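Local structure of beta-xylanase (Roseburia intestinalis L1-82, 6SGF) at residues B[16-21]-B[38-43]; B[31-36]-B[118-123]; B[56-61]-B[91-96]; B[64-69]-B[109-114]. The protein binds xylan weakly as the CBM86 carbohydrate-binding module of a larger multidomain enzyme that probably cleaves internal beta-1,4-xylosidic linkages in xylans. All coordinates share one frame; numbering follows the deposited sequence.

Interaction 1: residues B[16-21]-B[38-43]; sequences VAWGDA and YNQVKW. With XYP (beta-D-xylopyranose), chain H; XYP (beta-D-xylopyranose), chain C; XYP (beta-D-xylopyranose), chain D.
A17 and W18 both face K42, which defines a classic beta bulge between antiparallel strands. A17 N donates to K42 O at 2.7 Å and W18 N adds a weak bond to the same oxygen, while K42 N returns one to W18 O at 2.8 Å. The tight part is the face carrying V41: V41 CG2 meets A21 CB at 3.7 Å and V41 CG1 meets V16 CG1 at 4.0 Å, with F34, Y23 and W30 close by. V16 CG2 also reaches NE1 of W43.

The looser, more solvent-exposed side carries W18, whose CZ3 edge touches Q40 CG at 3.8 Å, the ring and amide planes nearly perpendicular (88°). With chi1 at 51°, CG of D20 sits between its backbone N and carbonyl carbon, and OD1 thereby receives Q40 N at 2.8 Å. A water bridges D20 OD2, Y38 O and Q40 NE2. The same NE2 donates almost straight (169°) to O2 of the chain H xylose, 3.0 Å away, while K71 holds Q40 OE1. The Y38 ring presents a face to that xylose. Tyrosine face and glutamine amide together form part of the glycan site of this CBM86 beta-sandwich module, an aromatic-and-polar surface of the kind carbohydrate-binding modules use.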
# COMPACT_ATOMS: atom_id res chain seq x y z
N VAL B 16 -6.70 0.59 -14.49
CA VAL B 16 -6.59 -0.52 -15.43
C VAL B 16 -6.55 0.04 -16.86
O VAL B 16 -7.44 0.77 -17.29
CB VAL B 16 -7.74 -1.52 -15.28
CG1 VAL B 16 -7.65 -2.60 -16.41
CG2 VAL B 16 -7.71 -2.22 -13.92
N ALA B 17 -5.50 -0.32 -17.59
CA ALA B 17 -5.39 0.07 -19.00
C ALA B 17 -6.06 -0.96 -19.92
O ALA B 17 -6.69 -0.61 -20.93
CB ALA B 17 -3.93 0.24 -19.41
N TRP B 18 -5.92 -2.24 -19.58
CA TRP B 18 -6.39 -3.34 -20.41
C TRP B 18 -6.45 -4.56 -19.52
O TRP B 18 -5.62 -4.71 -18.61
CB TRP B 18 -5.46 -3.59 -21.59
CG TRP B 18 -5.93 -4.55 -22.64
CD1 TRP B 18 -6.60 -4.24 -23.80
CD2 TRP B 18 -5.73 -5.98 -22.67
NE1 TRP B 18 -6.82 -5.37 -24.55
CE2 TRP B 18 -6.30 -6.46 -23.89
CE3 TRP B 18 -5.14 -6.89 -21.81
CZ2 TRP B 18 -6.31 -7.81 -24.24
CZ3 TRP B 18 -5.14 -8.24 -22.16
CH2 TRP B 18 -5.72 -8.68 -23.38
N GLY B 19 -7.43 -5.39 -19.73
CA GLY B 19 -7.45 -6.64 -19.01
C GLY B 19 -8.47 -7.64 -19.49
O GLY B 19 -9.66 -7.32 -19.56
N ASP B 20 -8.05 -8.87 -19.78
CA ASP B 20 -9.04 -9.91 -20.04
C ASP B 20 -9.25 -10.82 -18.83
O ASP B 20 -10.13 -11.69 -18.85
CB ASP B 20 -8.66 -10.75 -21.27
CG ASP B 20 -7.23 -11.28 -21.24
OD1 ASP B 20 -6.48 -11.10 -20.25
OD2 ASP B 20 -6.85 -11.90 -22.27
N ALA B 21 -8.48 -10.62 -17.76
CA ALA B 21 -8.89 -11.16 -16.47
C ALA B 21 -10.07 -10.36 -15.93
O ALA B 21 -10.38 -9.26 -16.40
CB ALA B 21 -7.72 -11.10 -15.48
N TYR B 38 -3.03 -17.22 -19.88
CA TYR B 38 -2.48 -15.94 -20.33
C TYR B 38 -3.44 -14.77 -20.10
O TYR B 38 -3.10 -13.63 -20.48
CB TYR B 38 -2.03 -15.93 -21.81
CG TYR B 38 -0.95 -16.97 -22.08
CD1 TYR B 38 0.13 -17.10 -21.22
CD2 TYR B 38 -1.02 -17.83 -23.17
CE1 TYR B 38 1.10 -18.07 -21.43
CE2 TYR B 38 -0.03 -18.81 -23.39
CZ TYR B 38 1.02 -18.91 -22.51
OH TYR B 38 2.02 -19.84 -22.69
N ASN B 39 -4.59 -15.00 -19.46
CA ASN B 39 -5.41 -13.90 -18.95
C ASN B 39 -4.52 -13.00 -18.08
O ASN B 39 -3.66 -13.47 -17.34
CB ASN B 39 -6.57 -14.41 -18.08
CG ASN B 39 -7.87 -14.74 -18.86
OD1 ASN B 39 -8.86 -15.12 -18.24
ND2 ASN B 39 -7.86 -14.60 -20.17
N GLN B 40 -4.77 -11.71 -18.15
CA GLN B 40 -3.88 -10.75 -17.52
C GLN B 40 -4.56 -9.39 -17.37
O GLN B 40 -5.61 -9.11 -17.98
CB GLN B 40 -2.58 -10.61 -18.31
CG GLN B 40 -2.83 -9.96 -19.64
CD GLN B 40 -1.59 -9.95 -20.51
OE1 GLN B 40 -0.56 -9.36 -20.16
NE2 GLN B 40 -1.68 -10.60 -21.65
N VAL B 41 -3.91 -8.53 -16.57
CA VAL B 41 -4.32 -7.15 -16.38
C VAL B 41 -3.10 -6.28 -16.57
O VAL B 41 -1.98 -6.68 -16.24
CB VAL B 41 -4.92 -6.90 -14.98
CG1 VAL B 41 -5.39 -5.45 -14.83
CG2 VAL B 41 -6.07 -7.83 -14.74
N LYS B 42 -3.30 -5.11 -17.16
CA LYS B 42 -2.26 -4.12 -17.34
C LYS B 42 -2.72 -2.83 -16.68
O LYS B 42 -3.84 -2.39 -16.93
CB LYS B 42 -1.97 -3.88 -18.82
CG LYS B 42 -1.03 -2.72 -19.05
CD LYS B 42 -0.81 -2.47 -20.57
CE LYS B 42 0.12 -1.33 -20.82
NZ LYS B 42 0.35 -1.08 -22.28
N TRP B 43 -1.89 -2.25 -15.80
CA TRP B 43 -2.21 -1.00 -15.13
C TRP B 43 -1.25 0.11 -15.55
O TRP B 43 -0.03 -0.09 -15.57
CB TRP B 43 -2.12 -1.13 -13.61
CG TRP B 43 -3.06 -2.02 -12.91
CD1 TRP B 43 -4.25 -1.68 -12.33
CD2 TRP B 43 -2.84 -3.40 -12.61
NE1 TRP B 43 -4.81 -2.79 -11.72
CE2 TRP B 43 -3.96 -3.85 -11.87
CE3 TRP B 43 -1.82 -4.30 -12.92
CZ2 TRP B 43 -4.06 -5.14 -11.42
CZ3 TRP B 43 -1.93 -5.60 -12.48
CH2 TRP B 43 -3.04 -6.01 -11.73
C1 XYP H . 0.10 -13.07 -24.51
C2 XYP H . 0.86 -12.48 -23.32
C3 XYP H . 2.26 -13.00 -23.32
C4 XYP H . 2.31 -14.51 -23.47
C5 XYP H . 1.52 -15.02 -24.68
O2 XYP H . 0.76 -11.06 -23.39
O3 XYP H . 2.87 -12.63 -22.05
O4 XYP H . 3.70 -14.85 -23.61
O5 XYP H . 0.14 -14.56 -24.50
O1 XYP C . -5.08 -12.01 -28.00
C1 XYP C . -4.44 -12.16 -26.80
C2 XYP C . -4.07 -13.63 -26.60
C3 XYP C . -3.19 -13.89 -25.43
C4 XYP C . -2.10 -12.87 -25.51
C5 XYP C . -2.55 -11.41 -25.54
O2 XYP C . -5.31 -14.34 -26.43
O3 XYP C . -2.58 -15.23 -25.50
O4 XYP C . -1.29 -13.05 -24.37
O5 XYP C . -3.30 -11.20 -26.79
C1 XYP D . 4.19 -16.09 -23.25
C2 XYP D . 5.62 -16.28 -23.78
C3 XYP D . 6.23 -17.56 -23.33
C4 XYP D . 6.13 -17.64 -21.85
C5 XYP D . 4.73 -17.37 -21.30
O2 XYP D . 5.61 -16.28 -25.21
O3 XYP D . 7.63 -17.55 -23.67
O4 XYP D . 6.43 -18.96 -21.38
O5 XYP D . 4.24 -16.08 -21.75
O HOH W 1 -4.01 -12.20 -22.31

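Interaction 2: residues B[31-36]-B[118-123]; sequences KLSFAK and NATVSL
L32 and V121 run side by side, both turned the same way, and L32 CD1 lies 4.0 Å from V121 CG1. The backbone sets this register: L32 N donates to V121 O at 2.8 Å, and V121 N returns the bond to L32 O at 3.2 Å. In V121, CG1 occupies the position between backbone N and carbonyl carbon (chi1 66°), which lets this one methyl serve two neighbours. Besides L32, it approaches the F34 ring at its edge, in the ring plane, with CE1 3.8 Å away. F34 CG lies opposite its carbonyl carbon (chi1 -51°), the rotamer that brings CD1 of the ring near A119 O, the oxygen that also accepts F34 N at 3.0 Å.

L32, F34 and V121 occupy the buried face of one antiparallel sheet. L32 packs on V41 and W43 of the other sheet, and F34 on A21 and I111, which lie just past the ends of its strands, as expected where two sheets pack in a beta-sandwich.

More polar side chains, those of K31, S33, T120 and S122, lie on the reverse face. S33 OG comes 3.6 Å from T120 CG2; that methyl also flanks L32 O. K31 folds back at its end, bringing NZ to within 3.5 Å of S122 OG, while its weak hydrogen bond goes to Q29. Near F34 and A119 a water links the two segments, donating to F34 O and accepting from A119 N at 3.0 Å.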
# COMPACT_ATOMS: atom_id res chain seq x y z
N LYS B 31 -8.64 -7.03 -6.88
CA LYS B 31 -8.96 -8.44 -6.74
C LYS B 31 -9.15 -9.03 -8.14
O LYS B 31 -9.97 -8.54 -8.92
CB LYS B 31 -10.21 -8.65 -5.87
CG LYS B 31 -10.04 -8.06 -4.45
CD LYS B 31 -10.84 -8.75 -3.37
CE LYS B 31 -10.51 -8.13 -2.01
NZ LYS B 31 -9.35 -8.75 -1.38
N LEU B 32 -8.35 -10.03 -8.47
CA LEU B 32 -8.30 -10.55 -9.82
C LEU B 32 -8.75 -12.00 -9.86
O LEU B 32 -8.50 -12.78 -8.93
CB LEU B 32 -6.88 -10.45 -10.41
CG LEU B 32 -6.13 -9.14 -10.19
CD1 LEU B 32 -4.71 -9.30 -10.72
CD2 LEU B 32 -6.83 -7.95 -10.81
N SER B 33 -9.41 -12.35 -10.97
CA SER B 33 -9.81 -13.72 -11.25
C SER B 33 -9.47 -14.06 -12.70
O SER B 33 -9.80 -13.30 -13.61
CB SER B 33 -11.31 -13.93 -10.99
OG SER B 33 -11.55 -15.30 -10.85
N PHE B 34 -8.86 -15.21 -12.90
CA PHE B 34 -8.38 -15.59 -14.22
C PHE B 34 -9.10 -16.85 -14.68
O PHE B 34 -9.13 -17.86 -13.97
CB PHE B 34 -6.89 -15.87 -14.24
CG PHE B 34 -6.05 -14.80 -13.63
CD1 PHE B 34 -5.70 -14.88 -12.29
CD2 PHE B 34 -5.55 -13.79 -14.41
CE1 PHE B 34 -4.91 -13.91 -11.72
CE2 PHE B 34 -4.72 -12.82 -13.86
CZ PHE B 34 -4.39 -12.90 -12.50
N ALA B 35 -9.67 -16.80 -15.87
CA ALA B 35 -10.42 -17.93 -16.39
C ALA B 35 -9.67 -18.74 -17.43
O ALA B 35 -9.93 -19.94 -17.58
CB ALA B 35 -11.72 -17.41 -17.01
N LYS B 36 -8.74 -18.12 -18.14
CA LYS B 36 -8.02 -18.84 -19.19
C LYS B 36 -6.53 -18.54 -19.12
O LYS B 36 -6.14 -17.55 -18.55
CB LYS B 36 -8.53 -18.44 -20.57
CG LYS B 36 -8.40 -19.51 -21.64
CD LYS B 36 -7.40 -19.25 -22.75
CE LYS B 36 -7.33 -20.40 -23.75
NZ LYS B 36 -6.72 -21.62 -23.20
N ASN B 118 -10.28 -21.76 -9.81
CA ASN B 118 -10.17 -20.90 -8.62
C ASN B 118 -8.83 -20.16 -8.61
O ASN B 118 -8.10 -20.12 -7.61
CB ASN B 118 -10.35 -21.71 -7.33
CG ASN B 118 -11.73 -22.36 -7.24
OD1 ASN B 118 -12.58 -22.21 -8.12
ND2 ASN B 118 -11.96 -23.10 -6.15
N ALA B 119 -8.50 -19.60 -9.76
CA ALA B 119 -7.24 -18.89 -9.95
C ALA B 119 -7.48 -17.42 -9.64
O ALA B 119 -8.06 -16.70 -10.45
CB ALA B 119 -6.74 -19.07 -11.38
N THR B 120 -7.08 -16.98 -8.45
CA THR B 120 -7.33 -15.63 -7.99
C THR B 120 -6.10 -15.12 -7.25
O THR B 120 -5.29 -15.90 -6.73
CB THR B 120 -8.59 -15.55 -7.08
OG1 THR B 120 -8.40 -16.34 -5.91
CG2 THR B 120 -9.84 -16.07 -7.79
N VAL B 121 -5.97 -13.79 -7.20
CA VAL B 121 -4.91 -13.12 -6.45
C VAL B 121 -5.35 -11.67 -6.27
O VAL B 121 -6.18 -11.16 -7.03
CB VAL B 121 -3.54 -13.22 -7.17
CG1 VAL B 121 -3.55 -12.43 -8.51
CG2 VAL B 121 -2.44 -12.70 -6.27
N SER B 122 -4.82 -11.02 -5.25
CA SER B 122 -5.04 -9.59 -5.03
C SER B 122 -3.74 -8.82 -5.14
O SER B 122 -2.71 -9.24 -4.60
CB SER B 122 -5.65 -9.34 -3.66
OG SER B 122 -6.87 -10.01 -3.56
N LEU B 123 -3.78 -7.67 -5.82
CA LEU B 123 -2.63 -6.78 -5.88
C LEU B 123 -2.79 -5.71 -4.81
O LEU B 123 -3.80 -5.00 -4.80
CB LEU B 123 -2.48 -6.14 -7.26
CG LEU B 123 -1.37 -5.08 -7.35
CD1 LEU B 123 0.02 -5.66 -7.24
CD2 LEU B 123 -1.47 -4.25 -8.61
O HOH W 2 -10.20 -19.58 -12.27

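Interaction 3: residues B[56-61]-B[91-96]; sequences AVTFQV and QTEYTI
Q91 meets V61 through its backbone alone, O lying 4.0 Å from V61 CG2. Its N donates to Y94 OH and its NE2 to E93 O, two bonds within the segment, at the turn leading into the strand. T92 O then accepts V61 N at 2.9 Å, while T92 CB rests near V61 O.

E93 lies alongside Q60, both side chains pointing the same way. The amide and carboxylate planes are steeply turned (80°), with OE2 3.4 Å from Q60 CD. The stronger partner of Q60 OE1 is S125, and D12 of the second subunit brings another carboxylate close to E93.

With E93 the segment has entered strand 93-96, antiparallel to strand 56-61 (158° between directions), part of one layer of the beta-sandwich. Y94 exchanges backbone bonds with F59 in both directions, and its ring edge takes V61 CG2 at 3.9 Å from CE2. Y94 OH reaches on to Q64.

T95 follows on the opposite face: its OG1 hydrogen-bonds T58 OG1 at 3.0 Å, and CG2 touches A56 CB at 3.8 Å. I96 returns to the buried face, where CD1 meets F59 CE1 at 3.9 Å and both residues pack on L70; its backbone N and O close the pairing with V57.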
# COMPACT_ATOMS: atom_id res chain seq x y z
N ALA B 56 14.74 -1.62 -8.96
CA ALA B 56 13.91 -2.76 -8.62
C ALA B 56 12.45 -2.33 -8.64
O ALA B 56 12.12 -1.19 -8.28
CB ALA B 56 14.28 -3.32 -7.22
N VAL B 57 11.59 -3.24 -9.08
CA VAL B 57 10.14 -3.08 -9.00
C VAL B 57 9.60 -4.23 -8.16
O VAL B 57 9.77 -5.40 -8.52
CB VAL B 57 9.48 -3.08 -10.39
CG1 VAL B 57 7.99 -2.82 -10.26
CG2 VAL B 57 10.11 -2.01 -11.33
N THR B 58 8.91 -3.91 -7.06
CA THR B 58 8.42 -4.92 -6.15
C THR B 58 6.89 -4.91 -6.13
O THR B 58 6.27 -3.89 -5.84
CB THR B 58 8.98 -4.71 -4.74
OG1 THR B 58 10.40 -4.79 -4.80
CG2 THR B 58 8.45 -5.79 -3.79
N PHE B 59 6.30 -6.05 -6.45
CA PHE B 59 4.86 -6.24 -6.44
C PHE B 59 4.49 -6.90 -5.12
O PHE B 59 5.03 -7.97 -4.79
CB PHE B 59 4.37 -7.13 -7.58
CG PHE B 59 4.66 -6.61 -8.96
CD1 PHE B 59 5.97 -6.51 -9.43
CD2 PHE B 59 3.63 -6.26 -9.78
CE1 PHE B 59 6.24 -6.07 -10.72
CE2 PHE B 59 3.87 -5.84 -11.06
CZ PHE B 59 5.19 -5.74 -11.54
N GLN B 60 3.57 -6.29 -4.39
CA GLN B 60 3.01 -6.89 -3.19
C GLN B 60 1.62 -7.44 -3.50
O GLN B 60 0.76 -6.71 -4.02
CB GLN B 60 2.93 -5.86 -2.06
CG GLN B 60 2.42 -6.44 -0.73
CD GLN B 60 2.45 -5.41 0.42
OE1 GLN B 60 2.63 -4.21 0.22
NE2 GLN B 60 2.26 -5.90 1.61
N VAL B 61 1.42 -8.71 -3.15
CA VAL B 61 0.17 -9.42 -3.40
C VAL B 61 -0.37 -10.02 -2.11
O VAL B 61 0.33 -10.14 -1.10
CB VAL B 61 0.33 -10.50 -4.49
CG1 VAL B 61 0.79 -9.89 -5.80
CG2 VAL B 61 1.26 -11.57 -4.04
N GLN B 91 5.48 -16.19 -2.07
CA GLN B 91 5.89 -14.96 -1.42
C GLN B 91 4.74 -13.98 -1.50
O GLN B 91 3.90 -14.08 -2.39
CB GLN B 91 7.12 -14.34 -2.09
CG GLN B 91 8.31 -15.30 -2.17
CD GLN B 91 9.37 -14.87 -3.18
OE1 GLN B 91 10.08 -15.71 -3.75
NE2 GLN B 91 9.47 -13.56 -3.41
N THR B 92 4.72 -13.00 -0.60
CA THR B 92 3.75 -11.91 -0.74
C THR B 92 4.37 -10.68 -1.38
O THR B 92 3.65 -9.71 -1.67
CB THR B 92 3.13 -11.48 0.60
OG1 THR B 92 4.16 -11.20 1.53
CG2 THR B 92 2.15 -12.56 1.16
N GLU B 93 5.69 -10.69 -1.60
CA GLU B 93 6.39 -9.63 -2.32
C GLU B 93 7.37 -10.26 -3.29
O GLU B 93 8.17 -11.12 -2.89
CB GLU B 93 7.12 -8.70 -1.33
CG GLU B 93 6.14 -8.00 -0.42
CD GLU B 93 6.68 -6.74 0.23
OE1 GLU B 93 7.91 -6.57 0.29
OE2 GLU B 93 5.83 -5.93 0.69
N TYR B 94 7.30 -9.83 -4.54
CA TYR B 94 8.18 -10.33 -5.59
C TYR B 94 8.89 -9.16 -6.25
O TYR B 94 8.26 -8.14 -6.53
CB TYR B 94 7.40 -11.08 -6.67
CG TYR B 94 6.58 -12.26 -6.18
CD1 TYR B 94 7.17 -13.50 -6.01
CD2 TYR B 94 5.21 -12.15 -5.92
CE1 TYR B 94 6.45 -14.58 -5.58
CE2 TYR B 94 4.49 -13.23 -5.47
CZ TYR B 94 5.13 -14.45 -5.32
OH TYR B 94 4.46 -15.57 -4.91
N THR B 95 10.17 -9.34 -6.58
CA THR B 95 10.96 -8.24 -7.13
C THR B 95 11.41 -8.57 -8.54
O THR B 95 11.87 -9.69 -8.81
CB THR B 95 12.18 -7.96 -6.24
OG1 THR B 95 11.73 -7.42 -5.00
CG2 THR B 95 13.09 -6.96 -6.89
N ILE B 96 11.24 -7.61 -9.45
CA ILE B 96 11.80 -7.67 -10.79
C ILE B 96 12.85 -6.57 -10.88
O ILE B 96 12.58 -5.43 -10.52
CB ILE B 96 10.74 -7.48 -11.88
CG1 ILE B 96 9.78 -8.67 -11.94
CG2 ILE B 96 11.40 -7.30 -13.25
CD1 ILE B 96 8.60 -8.40 -12.85

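Interaction 4: residues B[64-69]-B[109-114]; sequences QKVPIS and IMITED. With XYP (beta-D-xylopyranose), chain H.
M110 extends CG away from its backbone N (chi1 175°) and bends only at chi3 (74°), a turn that brings CE back to 4.0 Å from S69 CB. S69 places OG opposite its own carbonyl carbon (chi1 -64°), beside T112 CG2 at 3.6 Å. These two residues form an antiparallel hydrogen-bonded pair: S69 N donates to M110 O at 2.8 Å, and M110 N to S69 O at 2.9 Å.

Beyond this pair the chains diverge, and the remaining contact passes through side chains and water. The V66 and I111 side chains cross at about a right angle, with V66 CG1 3.9 Å from I111 CG2, and the same isoleucine methyl lies near P67 O. I68 CB touches I109 CG2 at 4.1 Å, a contact turned to the sandwich interior, where I109 also meets L123 and W43. Two waters link the segments beside P67 and T112. One bonds S69 OG and T112 OG1 and makes a weak donation to P67 O; the other donates to P67 O at 2.8 Å and accepts from T112 N.

On the glycan side, M110 SD and CE both approach O3 of the chain H xylose, CE at 3.2 Å, while the side chains of Y38, Q40 and Y86 pack on that of M110. K71, D78 and Q40 hydrogen-bond this sugar. M110 therefore probably contributes mainly an apolar surface, its backbone fixed by the pairing with S69, while the hydrogen bonds to the sugar named here come from other residues.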
# COMPACT_ATOMS: atom_id res chain seq x y z
N GLN B 64 -2.96 -15.04 -2.71
CA GLN B 64 -2.52 -15.63 -3.97
C GLN B 64 -2.88 -17.11 -4.00
O GLN B 64 -2.44 -17.89 -3.15
CB GLN B 64 -1.01 -15.46 -4.13
CG GLN B 64 -0.48 -15.96 -5.50
CD GLN B 64 1.03 -15.80 -5.65
OE1 GLN B 64 1.71 -15.24 -4.81
NE2 GLN B 64 1.55 -16.33 -6.72
N LYS B 65 -3.68 -17.50 -4.99
CA LYS B 65 -4.16 -18.87 -5.12
C LYS B 65 -3.72 -19.51 -6.42
O LYS B 65 -4.26 -20.56 -6.78
CB LYS B 65 -5.68 -18.94 -5.01
CG LYS B 65 -6.23 -18.31 -3.76
CD LYS B 65 -6.13 -19.15 -2.55
CE LYS B 65 -6.94 -18.48 -1.41
NZ LYS B 65 -6.13 -17.44 -0.69
N VAL B 66 -2.78 -18.90 -7.14
CA VAL B 66 -2.27 -19.43 -8.41
C VAL B 66 -0.88 -18.84 -8.63
O VAL B 66 -0.64 -17.69 -8.22
CB VAL B 66 -3.24 -19.10 -9.56
CG1 VAL B 66 -3.40 -17.57 -9.68
CG2 VAL B 66 -2.75 -19.72 -10.88
N PRO B 67 0.08 -19.56 -9.24
CA PRO B 67 1.35 -18.90 -9.60
C PRO B 67 1.11 -17.75 -10.57
O PRO B 67 0.22 -17.82 -11.41
CB PRO B 67 2.17 -20.03 -10.25
CG PRO B 67 1.53 -21.32 -9.73
CD PRO B 67 0.09 -21.00 -9.59
N ILE B 68 1.90 -16.68 -10.43
CA ILE B 68 1.67 -15.48 -11.23
C ILE B 68 2.93 -15.11 -12.01
O ILE B 68 4.06 -15.42 -11.63
CB ILE B 68 1.19 -14.26 -10.39
CG1 ILE B 68 2.20 -13.87 -9.29
CG2 ILE B 68 -0.15 -14.51 -9.82
CD1 ILE B 68 1.78 -12.67 -8.51
N SER B 69 2.70 -14.38 -13.10
CA SER B 69 3.72 -13.74 -13.91
C SER B 69 3.58 -12.23 -13.77
O SER B 69 2.47 -11.70 -13.71
CB SER B 69 3.57 -14.19 -15.36
OG SER B 69 3.82 -15.59 -15.40
N ILE B 109 0.05 -8.22 -14.38
CA ILE B 109 0.01 -9.54 -13.76
C ILE B 109 -0.72 -10.45 -14.73
O ILE B 109 -1.76 -10.06 -15.28
CB ILE B 109 -0.69 -9.55 -12.40
CG1 ILE B 109 0.09 -8.68 -11.40
CG2 ILE B 109 -0.86 -11.02 -11.93
CD1 ILE B 109 -0.62 -8.59 -10.00
N MET B 110 -0.17 -11.65 -14.95
CA MET B 110 -0.70 -12.64 -15.88
C MET B 110 -0.57 -14.03 -15.27
O MET B 110 0.28 -14.27 -14.42
CB MET B 110 0.09 -12.56 -17.21
CG MET B 110 -0.27 -13.59 -18.23
SD MET B 110 0.76 -13.42 -19.73
CE MET B 110 2.35 -14.05 -19.21
N ILE B 111 -1.40 -14.98 -15.72
CA ILE B 111 -1.21 -16.39 -15.34
C ILE B 111 -0.77 -17.19 -16.56
O ILE B 111 -1.18 -16.91 -17.69
CB ILE B 111 -2.47 -17.03 -14.72
CG1 ILE B 111 -3.67 -16.95 -15.66
CG2 ILE B 111 -2.76 -16.37 -13.36
CD1 ILE B 111 -4.52 -18.22 -15.60
N THR B 112 0.05 -18.21 -16.32
CA THR B 112 0.46 -19.14 -17.37
C THR B 112 -0.19 -20.50 -17.24
O THR B 112 0.04 -21.37 -18.10
CB THR B 112 1.99 -19.33 -17.39
OG1 THR B 112 2.43 -19.74 -16.10
CG2 THR B 112 2.70 -18.04 -17.77
N GLU B 113 -0.99 -20.73 -16.21
CA GLU B 113 -1.66 -22.02 -16.05
C GLU B 113 -2.62 -22.31 -17.21
O GLU B 113 -3.50 -21.50 -17.52
CB GLU B 113 -2.41 -22.02 -14.73
CG GLU B 113 -2.64 -23.35 -14.06
CD GLU B 113 -1.36 -23.95 -13.51
OE1 GLU B 113 -0.89 -23.54 -12.41
OE2 GLU B 113 -0.84 -24.85 -14.20
N ASP B 114 -2.49 -23.50 -17.80
CA ASP B 114 -3.26 -23.86 -18.99
C ASP B 114 -4.74 -24.11 -18.69
O ASP B 114 -5.58 -23.91 -19.57
CB ASP B 114 -2.61 -25.04 -19.72
CG ASP B 114 -2.57 -26.27 -18.90
OD1 ASP B 114 -2.95 -26.20 -17.72
OD2 ASP B 114 -2.18 -27.33 -19.44
C1 XYP H . 0.10 -13.07 -24.51
C2 XYP H . 0.86 -12.48 -23.32
C3 XYP H . 2.26 -13.00 -23.32
C4 XYP H . 2.31 -14.51 -23.47
C5 XYP H . 1.52 -15.02 -24.68
O2 XYP H . 0.76 -11.06 -23.39
O3 XYP H . 2.87 -12.63 -22.05
O4 XYP H . 3.70 -14.85 -23.61
O5 XYP H . 0.14 -14.56 -24.50
O HOH W 3 2.46 -17.71 -14.00
O HOH W 4 0.03 -19.47 -13.63

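In the fold
Two antiparallel sheets of the module share these contacts. Interactions 1 and 4 belong to the glycan-binding sheet, where strands 40-50 and 103-110 are neighbours; their centres are about 12 Å apart and both touch the chain H xylose. Interactions 2 and 3 belong to the other sheet, joined through strands 119-130 and 54-62, with centres about 17 Å apart. Interaction 2 also packs against interactions 1 and 4, the latter only about 8 Å away between centres, linking the layers. Along the chain, interactions 1 and 2 cross, as do 3 and 4, while the segments of 3 and 4 are nested within the loop closed by interaction 2. Distant sequence segments thus unite binding surface and core.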